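Long-range contacts in uncharacterized protein (Pseudomonas aeruginosa UCBPP-PA14, PDB 3FD9), which acts as an antiactivator of the type III secretion regulon, probably by disrupting self-association and DNA binding of the activator ExsA until inducing signals arrive: residues A189-M197 against A207-L216; W102-W110 against A238-C246. All coordinates share one frame; numbering follows the deposited sequence.

Interaction 1: residues A189-M197 against A207-L216; sequences AWPNWQRGM and AGFEPIPEVL
The first turn of helix 193-203, with the beta turn Trp190-Trp193 that leads into it, packs against the returning loop 207-216, so that the two ends of a short helical excursion close on each other. The ring of Phe209 lies flat on the helix backbone: Gly196 CA sits over its face, 3.5 Å from the ring centroid and 8° off the normal, where the glycine lets the ring come down to the main chain. Trp193 runs alongside Phe209 with the ring planes at 44°, and the selenomethionine Met197 brings CE to the ring's edge. Trp190 is clasped on both faces, by Pro213 CD over the centre of one and by Trp193 on the other, while Leu216 CD1 reaches its CZ3 at 3.6 Å. With CG anti to the backbone N (chi1 -166°), the indole reaches across the loop and gives its N-H to Phe209 O, NE1 to O 3.0 Å, nearly straight and in the ring plane. On the more exposed flank Arg195, bent at chi3, grips the carbonyl oxygen of Gly208 side-on with two nitrogens: NE at 2.9 Å from Gly208 O and NH2 at 3.1 Å, the latter donor standing well above the carbonyl plane.

Interaction 2: residues W102-W110 against A238-C246; sequences WVLLPVYGW and AWLHERNLC
Leu245 O and Trp102 O are joined by one water, which donates to both at 2.6 Å from Leu245 O and 2.7 Å from Trp102 O; Leu245 O also takes a hydrogen bond from Arg60. This bridge spans the contact where no direct hydrogen bond links the segments, and the rest is apolar and aromatic packing. Trp110 carries much of it. Held out from helix 96-115 with CG anti to the backbone N (chi1 179°), its indole receives the aliphatic part of Arg243 over one face, CD coming within 3.3 Å of Trp110 CZ2. The guanidinium plane stands almost perpendicular to that ring, at 87°. It lies instead over the indole of Trp239, and Arg243 NE donates to Trp239 O, a bond consistent with the bend of the arginine chain at chi3. Trp239 in turn points its edge at the face of Trp110 in a T-shaped pair, with six-membered ring centroids 5.5 Å apart. Nearer the middle of the contact, Val107 CG2 meets Leu240 CD2 at 3.5 Å, and Leu245 lays CD1 and CD2 against Trp110 CB. Leu245 is brought there by the end of helix 232-241: Leu245 N bonds to Leu240 O and Asn244 N to His241 O, with Asn244 at positive phi, the Schellman motif that terminates an alpha-helix.

Helix 96-115 connects the two contacts, whose centres lie about 16 Å apart on the same side of the chain's centre. Val107 and Trp110 serve interaction 2, whereas Leu104 and Tyr108 of the same helix meet interaction 1: Leu104 CD1 approaches Phe209 CZ at 3.6 Å and Met197 CE at 3.7 Å, and the ring of Tyr108 stacks on Trp193. Along the chain, interaction 1 is nested within the loop that interaction 2 closes, a loop that also holds the long helices 119-147 and 157-189. Helix 217-223 packs against both contacts, and both also reach Met39 of the second subunit, through Trp193 and Met197 in one and Leu105 in the other.

Interaction 1: residues A189-M197 against A207-L216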
# COMPACT_ATOMS: atom_id res chain seq x y z
N ALA A 189 34.86 -3.24 10.75
CA ALA A 189 34.73 -3.25 12.21
C ALA A 189 33.84 -4.38 12.71
O ALA A 189 33.82 -4.67 13.91
CB ALA A 189 34.22 -1.92 12.70
N TRP A 190 33.09 -4.99 11.80
CA TRP A 190 32.21 -6.11 12.10
C TRP A 190 32.09 -6.99 10.88
O TRP A 190 31.05 -7.03 10.23
CB TRP A 190 30.82 -5.62 12.48
CG TRP A 190 29.97 -6.68 13.12
CD1 TRP A 190 30.23 -8.02 13.18
CD2 TRP A 190 28.71 -6.49 13.77
NE1 TRP A 190 29.22 -8.67 13.85
CE2 TRP A 190 28.27 -7.75 14.22
CE3 TRP A 190 27.91 -5.37 14.04
CZ2 TRP A 190 27.07 -7.93 14.91
CZ3 TRP A 190 26.72 -5.55 14.72
CH2 TRP A 190 26.31 -6.81 15.15
N PRO A 191 33.17 -7.72 10.56
CA PRO A 191 33.29 -8.48 9.31
C PRO A 191 32.12 -9.43 9.07
O PRO A 191 31.62 -9.49 7.95
CB PRO A 191 34.58 -9.27 9.50
CG PRO A 191 35.36 -8.47 10.52
CD PRO A 191 34.33 -7.91 11.44
N ASN A 192 31.68 -10.14 10.11
CA ASN A 192 30.68 -11.20 9.95
C ASN A 192 29.23 -10.79 10.13
O ASN A 192 28.37 -11.64 10.37
CB ASN A 192 30.98 -12.37 10.90
CG ASN A 192 32.29 -13.06 10.58
OD1 ASN A 192 32.98 -13.51 11.49
ND2 ASN A 192 32.63 -13.14 9.30
N TRP A 193 28.94 -9.49 10.01
CA TRP A 193 27.57 -9.00 10.10
C TRP A 193 26.72 -9.65 9.01
O TRP A 193 25.63 -10.13 9.28
CB TRP A 193 27.52 -7.48 10.00
CG TRP A 193 26.18 -6.88 9.68
CD1 TRP A 193 25.80 -6.30 8.51
CD2 TRP A 193 25.05 -6.77 10.56
NE1 TRP A 193 24.50 -5.85 8.59
CE2 TRP A 193 24.02 -6.13 9.84
CE3 TRP A 193 24.81 -7.16 11.88
CZ2 TRP A 193 22.77 -5.87 10.40
CZ3 TRP A 193 23.58 -6.91 12.43
CH2 TRP A 193 22.57 -6.27 11.69
N GLN A 194 27.23 -9.68 7.78
CA GLN A 194 26.56 -10.36 6.68
C GLN A 194 26.28 -11.82 7.03
O GLN A 194 25.13 -12.25 7.13
CB GLN A 194 27.44 -10.32 5.43
CG GLN A 194 27.75 -8.92 4.93
CD GLN A 194 26.65 -8.36 4.04
OE1 GLN A 194 25.87 -9.11 3.45
NE2 GLN A 194 26.58 -7.03 3.94
N ARG A 195 27.36 -12.58 7.19
CA ARG A 195 27.25 -14.00 7.47
C ARG A 195 26.23 -14.28 8.56
O ARG A 195 25.40 -15.18 8.43
CB ARG A 195 28.61 -14.57 7.88
CG ARG A 195 28.62 -16.09 7.98
CD ARG A 195 29.92 -16.59 8.59
NE ARG A 195 30.06 -16.17 9.98
CZ ARG A 195 30.95 -16.68 10.82
NH1 ARG A 195 31.79 -17.63 10.41
NH2 ARG A 195 31.01 -16.25 12.07
N GLY A 196 26.31 -13.51 9.64
CA GLY A 196 25.42 -13.70 10.77
C GLY A 196 23.97 -13.56 10.38
O GLY A 196 23.11 -14.32 10.86
N MSE A 197 23.68 -12.61 9.50
CA MSE A 197 22.31 -12.35 9.09
C MSE A 197 21.78 -13.47 8.20
O MSE A 197 20.63 -13.87 8.32
CB MSE A 197 22.21 -11.00 8.37
CG MSE A 197 20.80 -10.61 7.98
SE MSE A 197 19.58 -10.39 9.52
CE MSE A 197 20.55 -9.01 10.52
N ALA A 207 24.90 -17.44 15.83
CA ALA A 207 26.33 -17.77 15.87
C ALA A 207 27.12 -17.11 14.74
O ALA A 207 28.28 -16.75 14.92
CB ALA A 207 26.52 -19.28 15.85
N GLY A 208 26.49 -16.95 13.58
CA GLY A 208 27.17 -16.43 12.41
C GLY A 208 27.68 -15.01 12.57
O GLY A 208 28.48 -14.55 11.76
N PHE A 209 27.22 -14.31 13.61
CA PHE A 209 27.54 -12.89 13.79
C PHE A 209 28.90 -12.67 14.45
O PHE A 209 29.51 -11.62 14.27
CB PHE A 209 26.48 -12.18 14.63
CG PHE A 209 25.23 -11.85 13.88
CD1 PHE A 209 25.22 -10.81 12.97
CD2 PHE A 209 24.06 -12.55 14.10
CE1 PHE A 209 24.07 -10.49 12.28
CE2 PHE A 209 22.91 -12.25 13.43
CZ PHE A 209 22.91 -11.22 12.51
N GLU A 210 29.35 -13.64 15.24
CA GLU A 210 30.59 -13.46 15.98
C GLU A 210 31.83 -13.64 15.10
O GLU A 210 31.80 -14.38 14.12
CB GLU A 210 30.64 -14.36 17.22
CG GLU A 210 30.05 -15.74 17.04
CD GLU A 210 29.38 -16.24 18.32
OE1 GLU A 210 28.74 -15.41 19.01
OE2 GLU A 210 29.48 -17.45 18.62
N PRO A 211 32.91 -12.93 15.45
CA PRO A 211 33.00 -12.12 16.67
C PRO A 211 32.29 -10.78 16.52
O PRO A 211 32.44 -10.12 15.49
CB PRO A 211 34.51 -11.87 16.81
CG PRO A 211 35.17 -12.52 15.60
CD PRO A 211 34.10 -12.75 14.60
N ILE A 212 31.54 -10.38 17.55
CA ILE A 212 30.84 -9.10 17.53
C ILE A 212 31.69 -8.00 18.14
O ILE A 212 32.51 -8.27 19.02
CB ILE A 212 29.50 -9.18 18.29
CG1 ILE A 212 29.73 -9.07 19.79
CG2 ILE A 212 28.77 -10.48 17.97
CD1 ILE A 212 28.56 -8.51 20.53
N PRO A 213 31.50 -6.74 17.70
CA PRO A 213 32.26 -5.60 18.23
C PRO A 213 32.23 -5.57 19.75
O PRO A 213 31.23 -5.95 20.33
CB PRO A 213 31.52 -4.40 17.66
CG PRO A 213 30.92 -4.90 16.40
CD PRO A 213 30.54 -6.33 16.67
N GLU A 214 33.31 -5.12 20.39
CA GLU A 214 33.42 -5.22 21.84
C GLU A 214 32.38 -4.35 22.53
O GLU A 214 31.91 -4.66 23.62
CB GLU A 214 34.83 -4.86 22.30
CG GLU A 214 35.32 -5.64 23.53
CD GLU A 214 34.85 -5.05 24.86
OE1 GLU A 214 35.12 -3.86 25.12
OE2 GLU A 214 34.22 -5.79 25.65
N VAL A 215 32.02 -3.26 21.87
CA VAL A 215 31.08 -2.29 22.43
C VAL A 215 29.64 -2.81 22.48
O VAL A 215 28.74 -2.15 22.98
CB VAL A 215 31.11 -0.98 21.63
CG1 VAL A 215 30.38 -1.17 20.30
CG2 VAL A 215 30.50 0.17 22.43
N LEU A 216 29.43 -4.01 21.95
CA LEU A 216 28.09 -4.58 21.92
C LEU A 216 28.02 -5.82 22.80
O LEU A 216 27.00 -6.50 22.84
CB LEU A 216 27.68 -4.93 20.48
CG LEU A 216 27.56 -3.79 19.47
CD1 LEU A 216 27.29 -4.33 18.08
CD2 LEU A 216 26.49 -2.82 19.86
O HOH W 1 23.56 -15.94 12.99

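Interaction 2: residues W102-W110 against A238-C246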
# COMPACT_ATOMS: atom_id res chain seq x y z
N TRP A 102 13.40 -5.67 15.79
CA TRP A 102 13.35 -5.05 17.10
C TRP A 102 14.72 -4.92 17.74
O TRP A 102 14.92 -4.12 18.64
CB TRP A 102 12.38 -5.79 18.02
CG TRP A 102 11.00 -5.17 18.04
CD1 TRP A 102 10.61 -4.07 18.75
CD2 TRP A 102 9.85 -5.60 17.30
NE1 TRP A 102 9.28 -3.79 18.50
CE2 TRP A 102 8.80 -4.71 17.61
CE3 TRP A 102 9.61 -6.64 16.41
CZ2 TRP A 102 7.53 -4.84 17.06
CZ3 TRP A 102 8.35 -6.77 15.86
CH2 TRP A 102 7.32 -5.87 16.19
N VAL A 103 15.68 -5.71 17.28
CA VAL A 103 17.00 -5.67 17.87
C VAL A 103 18.08 -5.41 16.83
O VAL A 103 18.62 -4.32 16.75
CB VAL A 103 17.32 -6.98 18.63
CG1 VAL A 103 18.67 -6.89 19.30
CG2 VAL A 103 16.26 -7.26 19.66
N LEU A 104 18.38 -6.42 16.02
CA LEU A 104 19.55 -6.35 15.15
C LEU A 104 19.62 -5.09 14.30
O LEU A 104 20.66 -4.43 14.26
CB LEU A 104 19.63 -7.59 14.27
CG LEU A 104 19.66 -8.94 15.00
CD1 LEU A 104 19.89 -10.06 14.00
CD2 LEU A 104 20.72 -8.96 16.08
N LEU A 105 18.53 -4.74 13.63
CA LEU A 105 18.53 -3.57 12.77
C LEU A 105 18.64 -2.23 13.53
O LEU A 105 19.45 -1.38 13.17
CB LEU A 105 17.30 -3.57 11.85
CG LEU A 105 17.31 -4.59 10.73
CD1 LEU A 105 16.20 -4.29 9.76
CD2 LEU A 105 18.65 -4.61 10.00
N PRO A 106 17.82 -2.04 14.57
CA PRO A 106 17.99 -0.84 15.40
C PRO A 106 19.39 -0.76 16.00
O PRO A 106 20.07 0.27 15.90
CB PRO A 106 16.97 -1.05 16.52
CG PRO A 106 15.90 -1.90 15.89
CD PRO A 106 16.65 -2.84 14.98
N VAL A 107 19.83 -1.86 16.60
CA VAL A 107 21.14 -1.91 17.23
C VAL A 107 22.25 -1.57 16.24
O VAL A 107 23.21 -0.88 16.59
CB VAL A 107 21.41 -3.29 17.83
CG1 VAL A 107 22.90 -3.49 18.09
CG2 VAL A 107 20.60 -3.46 19.12
N TYR A 108 22.12 -2.06 15.02
CA TYR A 108 23.16 -1.82 14.02
C TYR A 108 23.17 -0.37 13.58
O TYR A 108 24.22 0.19 13.32
CB TYR A 108 22.99 -2.73 12.80
CG TYR A 108 24.13 -2.60 11.83
CD1 TYR A 108 25.20 -3.49 11.84
CD2 TYR A 108 24.16 -1.56 10.91
CE1 TYR A 108 26.26 -3.37 10.95
CE2 TYR A 108 25.21 -1.42 10.02
CZ TYR A 108 26.25 -2.33 10.05
OH TYR A 108 27.29 -2.20 9.16
N GLY A 109 22.00 0.23 13.48
CA GLY A 109 21.91 1.64 13.16
C GLY A 109 22.57 2.46 14.24
O GLY A 109 23.28 3.43 13.97
N TRP A 110 22.34 2.07 15.48
CA TRP A 110 22.97 2.72 16.62
C TRP A 110 24.49 2.52 16.59
O TRP A 110 25.24 3.48 16.61
CB TRP A 110 22.37 2.21 17.93
CG TRP A 110 22.98 2.82 19.12
CD1 TRP A 110 22.58 3.96 19.76
CD2 TRP A 110 24.12 2.34 19.84
NE1 TRP A 110 23.40 4.22 20.83
CE2 TRP A 110 24.35 3.24 20.90
CE3 TRP A 110 24.96 1.24 19.70
CZ2 TRP A 110 25.39 3.06 21.81
CZ3 TRP A 110 26.00 1.07 20.60
CH2 TRP A 110 26.20 1.98 21.64
N ALA A 238 16.66 -3.50 28.87
CA ALA A 238 17.31 -2.38 29.54
C ALA A 238 18.41 -1.76 28.69
O ALA A 238 18.56 -0.55 28.65
CB ALA A 238 17.88 -2.83 30.87
N TRP A 239 19.17 -2.61 28.01
CA TRP A 239 20.28 -2.13 27.18
C TRP A 239 19.74 -1.24 26.07
O TRP A 239 20.25 -0.15 25.84
CB TRP A 239 21.04 -3.30 26.58
CG TRP A 239 22.36 -2.92 26.01
CD1 TRP A 239 23.55 -2.86 26.67
CD2 TRP A 239 22.64 -2.56 24.65
NE1 TRP A 239 24.55 -2.47 25.82
CE2 TRP A 239 24.02 -2.29 24.57
CE3 TRP A 239 21.86 -2.45 23.50
CZ2 TRP A 239 24.63 -1.90 23.38
CZ3 TRP A 239 22.48 -2.06 22.32
CH2 TRP A 239 23.85 -1.79 22.27
N LEU A 240 18.71 -1.73 25.38
CA LEU A 240 18.14 -1.01 24.25
C LEU A 240 17.53 0.28 24.73
O LEU A 240 17.71 1.33 24.13
CB LEU A 240 17.06 -1.85 23.58
CG LEU A 240 17.51 -3.16 22.93
CD1 LEU A 240 16.29 -3.94 22.43
CD2 LEU A 240 18.47 -2.88 21.81
N HIS A 241 16.81 0.18 25.84
CA HIS A 241 16.12 1.32 26.42
C HIS A 241 17.07 2.47 26.76
O HIS A 241 16.84 3.61 26.38
CB HIS A 241 15.34 0.88 27.65
CG HIS A 241 14.33 1.88 28.11
ND1 HIS A 241 14.23 2.30 29.42
CD2 HIS A 241 13.39 2.57 27.42
CE1 HIS A 241 13.26 3.19 29.52
NE2 HIS A 241 12.74 3.37 28.32
N GLU A 242 18.15 2.17 27.47
CA GLU A 242 19.10 3.20 27.87
C GLU A 242 19.75 3.89 26.69
O GLU A 242 20.53 4.83 26.85
CB GLU A 242 20.17 2.60 28.77
CG GLU A 242 19.77 2.54 30.24
CD GLU A 242 20.47 1.43 30.99
OE1 GLU A 242 21.69 1.22 30.76
OE2 GLU A 242 19.80 0.78 31.82
N ARG A 243 19.41 3.42 25.49
CA ARG A 243 19.99 3.95 24.27
C ARG A 243 18.87 4.35 23.31
O ARG A 243 19.10 4.61 22.12
CB ARG A 243 20.91 2.92 23.63
CG ARG A 243 22.34 3.07 24.05
CD ARG A 243 23.12 1.78 23.88
NE ARG A 243 23.13 0.99 25.11
CZ ARG A 243 24.17 0.88 25.92
NH1 ARG A 243 25.31 1.50 25.64
NH2 ARG A 243 24.08 0.14 27.02
N ASN A 244 17.66 4.40 23.84
CA ASN A 244 16.53 4.89 23.06
C ASN A 244 16.28 4.01 21.84
O ASN A 244 15.89 4.50 20.77
CB ASN A 244 16.80 6.33 22.64
CG ASN A 244 15.56 7.03 22.17
OD1 ASN A 244 14.49 6.92 22.78
ND2 ASN A 244 15.68 7.77 21.06
N LEU A 245 16.50 2.70 21.99
CA LEU A 245 16.22 1.76 20.91
C LEU A 245 14.96 0.96 21.19
O LEU A 245 14.59 0.08 20.42
CB LEU A 245 17.40 0.82 20.65
CG LEU A 245 18.73 1.53 20.38
CD1 LEU A 245 19.85 0.50 20.28
CD2 LEU A 245 18.67 2.40 19.13
N CYS A 246 14.31 1.26 22.30
CA CYS A 246 12.96 0.74 22.52
C CYS A 246 12.21 1.62 23.51
O CYS A 246 12.74 2.62 24.01
CB CYS A 246 12.98 -0.72 22.96
SG CYS A 246 13.51 -0.99 24.65
O HOH W 2 13.36 -2.16 19.75